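Local coordinates for protein ORF112 (Cyprinid herpesvirus 3, PDB 4WCG) that binds left-handed Z-DNA through its Zalpha domain, the part modelled here, and probably interferes with the innate immune response of its fish host, at residues Glu41-Ile46 against Asp82-Lys87. Numbering follows the deposited sequence.
Sequences EMNLKI and DGRVRK. With SO4 (sulfate ion), chain E; SO4 (sulfate ion), chain F.
R84 reaches from the loop after helix 69-81 to the start of helix 40-52, where its guanidinium meets N43 and L44. NH1 comes within 3.7 Å of N43 ND2, two donors side by side and not bonded to each other; the amide and guanidinium planes stand 78° apart and the two side chains cross at about a right angle. L44 CD2 lies at the guanidinium edge, near its plane, 4.0 Å from NH2. The CB of L44 is directed away from the loop, yet the CD2 branch, folded back beside CA, comes round to the arginine. The bend in R84 at chi3, 82°, swings the guanidinium toward the helix.

E40 joins the two side chains: its OE1 accepts a hydrogen bond from N43 ND2 and its OE2 makes a salt bridge with R84 NH2. This is the Zalpha version of the winged helix-turn-helix fold, with the first helix meeting the turn leading from helix 69-81 into the short wing strand 86-87. G83, at positive phi, is the C-prime residue of the Schellman motif closing helix 69-81. Farther in, N43 and I46 pack on H75, while R84 and V85 rest on L47.

At the two ends sit sulfates, probably from the crystallisation liquor. One accepts a hydrogen bond from E41 N on O2 (2.6 Å), and others from S39 OG and E40 N; the other takes R86 NE on O3 at 2.8 Å, nearly straight at 166°, and R86 NH2 on O1, in the guanidinium plane, and is also hydrogen-bonded to R86 NE of the second subunit.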
loop_
_atom_site.group_PDB
_atom_site.type_symbol
_atom_site.label_atom_id
_atom_site.label_comp_id
_atom_site.label_asym_id
_atom_site.label_seq_id
_atom_site.Cartn_x
_atom_site.Cartn_y
_atom_site.Cartn_z
ATOM N N GLU A 41 -10.255 7.311 12.736
ATOM C CA GLU A 41 -9.886 7.269 14.144
ATOM C C GLU A 41 -8.952 6.087 14.428
ATOM O O GLU A 41 -7.963 6.229 15.144
ATOM C CB GLU A 41 -11.135 7.191 15.021
ATOM C CG GLU A 41 -10.847 7.015 16.499
ATOM C CD GLU A 41 -12.016 7.437 17.365
ATOM O OE1 GLU A 41 -12.563 8.536 17.130
ATOM O OE2 GLU A 41 -12.394 6.668 18.275
ATOM N N MET A 42 -9.269 4.925 13.859
ATOM C CA MET A 42 -8.413 3.745 14.003
ATOM C C MET A 42 -7.051 3.971 13.340
ATOM O O MET A 42 -6.009 3.594 13.881
ATOM C CB MET A 42 -9.101 2.507 13.411
ATOM C CG MET A 42 -8.232 1.259 13.379
ATOM S SD MET A 42 -7.690 0.721 15.013
ATOM C CE MET A 42 -9.155 -0.112 15.609
ATOM N N ASN A 43 -7.062 4.596 12.169
ATOM C CA ASN A 43 -5.812 4.911 11.477
ATOM C C ASN A 43 -4.867 5.709 12.361
ATOM O O ASN A 43 -3.687 5.394 12.480
ATOM C CB ASN A 43 -6.084 5.691 10.202
ATOM C CG ASN A 43 -6.643 4.830 9.104
ATOM O OD1 ASN A 43 -6.455 3.610 9.105
ATOM N ND2 ASN A 43 -7.337 5.453 8.162
ATOM N N LEU A 44 -5.401 6.743 13.001
ATOM C CA LEU A 44 -4.585 7.604 13.840
ATOM C C LEU A 44 -4.018 6.853 15.044
ATOM O O LEU A 44 -2.882 7.088 15.444
ATOM C CB LEU A 44 -5.400 8.816 14.302
ATOM C CG LEU A 44 -5.758 9.802 13.186
ATOM C CD1 LEU A 44 -6.655 10.915 13.696
ATOM C CD2 LEU A 44 -4.494 10.382 12.583
ATOM N N LYS A 45 -4.793 5.935 15.609
ATOM C CA LYS A 45 -4.312 5.158 16.746
ATOM C C LYS A 45 -3.164 4.228 16.329
ATOM O O LYS A 45 -2.198 4.041 17.065
ATOM C CB LYS A 45 -5.457 4.355 17.363
ATOM C CG LYS A 45 -6.546 5.229 17.979
ATOM C CD LYS A 45 -7.754 4.402 18.359
ATOM C CE LYS A 45 -8.810 5.256 19.045
ATOM N NZ LYS A 45 -9.923 4.426 19.585
ATOM N N ILE A 46 -3.287 3.638 15.149
ATOM C CA ILE A 46 -2.246 2.751 14.639
ATOM C C ILE A 46 -0.967 3.539 14.346
ATOM O O ILE A 46 0.134 3.110 14.683
ATOM C CB ILE A 46 -2.726 2.033 13.377
ATOM C CG1 ILE A 46 -3.850 1.060 13.734
ATOM C CG2 ILE A 46 -1.572 1.288 12.704
ATOM C CD1 ILE A 46 -4.534 0.454 12.526
ATOM N N ASP A 82 -1.451 4.761 0.240
ATOM C CA ASP A 82 -1.069 6.148 0.011
ATOM C C ASP A 82 0.148 6.555 0.818
ATOM O O ASP A 82 0.447 7.743 0.942
ATOM C CB ASP A 82 -2.236 7.105 0.294
ATOM C CG ASP A 82 -2.851 6.914 1.668
ATOM O OD1 ASP A 82 -2.913 5.774 2.155
ATOM O OD2 ASP A 82 -3.303 7.922 2.252
ATOM N N GLY A 83 0.860 5.571 1.352
ATOM C CA GLY A 83 2.162 5.820 1.955
ATOM C C GLY A 83 2.174 6.334 3.381
ATOM O O GLY A 83 3.192 6.860 3.844
ATOM N N ARG A 84 1.066 6.172 4.094
ATOM C CA ARG A 84 1.025 6.593 5.496
ATOM C C ARG A 84 1.761 5.621 6.417
ATOM O O ARG A 84 2.238 6.005 7.492
ATOM C CB ARG A 84 -0.423 6.755 5.954
ATOM C CG ARG A 84 -1.109 7.939 5.306
ATOM C CD ARG A 84 -2.569 7.985 5.680
ATOM N NE ARG A 84 -2.781 8.605 6.977
ATOM C CZ ARG A 84 -3.972 8.692 7.569
ATOM N NH1 ARG A 84 -5.039 8.163 6.985
ATOM N NH2 ARG A 84 -4.095 9.289 8.747
ATOM N N VAL A 85 1.786 4.349 6.017
ATOM C CA VAL A 85 2.638 3.337 6.634
ATOM C C VAL A 85 3.340 2.582 5.509
ATOM O O VAL A 85 2.950 2.677 4.335
ATOM C CB VAL A 85 1.843 2.329 7.525
ATOM C CG1 VAL A 85 1.115 3.049 8.637
ATOM C CG2 VAL A 85 0.852 1.520 6.696
ATOM N N ARG A 86 4.356 1.811 5.861
ATOM C CA ARG A 86 5.094 1.046 4.873
ATOM C C ARG A 86 5.435 -0.314 5.459
ATOM O O ARG A 86 5.932 -0.403 6.593
ATOM C CB ARG A 86 6.353 1.792 4.461
ATOM C CG ARG A 86 7.060 1.182 3.262
ATOM C CD ARG A 86 8.397 1.825 3.049
ATOM N NE ARG A 86 8.265 3.258 2.821
ATOM C CZ ARG A 86 9.227 4.142 3.062
ATOM N NH1 ARG A 86 10.388 3.735 3.555
ATOM N NH2 ARG A 86 9.020 5.429 2.824
ATOM N N LYS A 87 5.180 -1.370 4.698
ATOM C CA LYS A 87 5.507 -2.713 5.135
ATOM C C LYS A 87 6.941 -3.054 4.759
ATOM O O LYS A 87 7.441 -2.602 3.729
ATOM C CB LYS A 87 4.539 -3.720 4.498
ATOM C CG LYS A 87 4.548 -5.099 5.119
ATOM C CD LYS A 87 3.597 -6.018 4.352
ATOM C CE LYS A 87 4.272 -6.574 3.116
ATOM N NZ LYS A 87 5.388 -7.487 3.487
HETATM S S SO4 E . 6.122 5.526 0.620
HETATM O O1 SO4 E . 6.417 6.657 1.498
HETATM O O2 SO4 E . 7.203 5.372 -0.360
HETATM O O3 SO4 E . 6.031 4.291 1.415
HETATM O O4 SO4 E . 4.871 5.788 -0.088
HETATM S S SO4 F . -13.842 7.762 11.722
HETATM O O1 SO4 F . -13.659 7.440 10.309
HETATM O O2 SO4 F . -12.605 8.312 12.266
HETATM O O3 SO4 F . -14.200 6.558 12.467
HETATM O O4 SO4 F . -14.910 8.749 11.857
#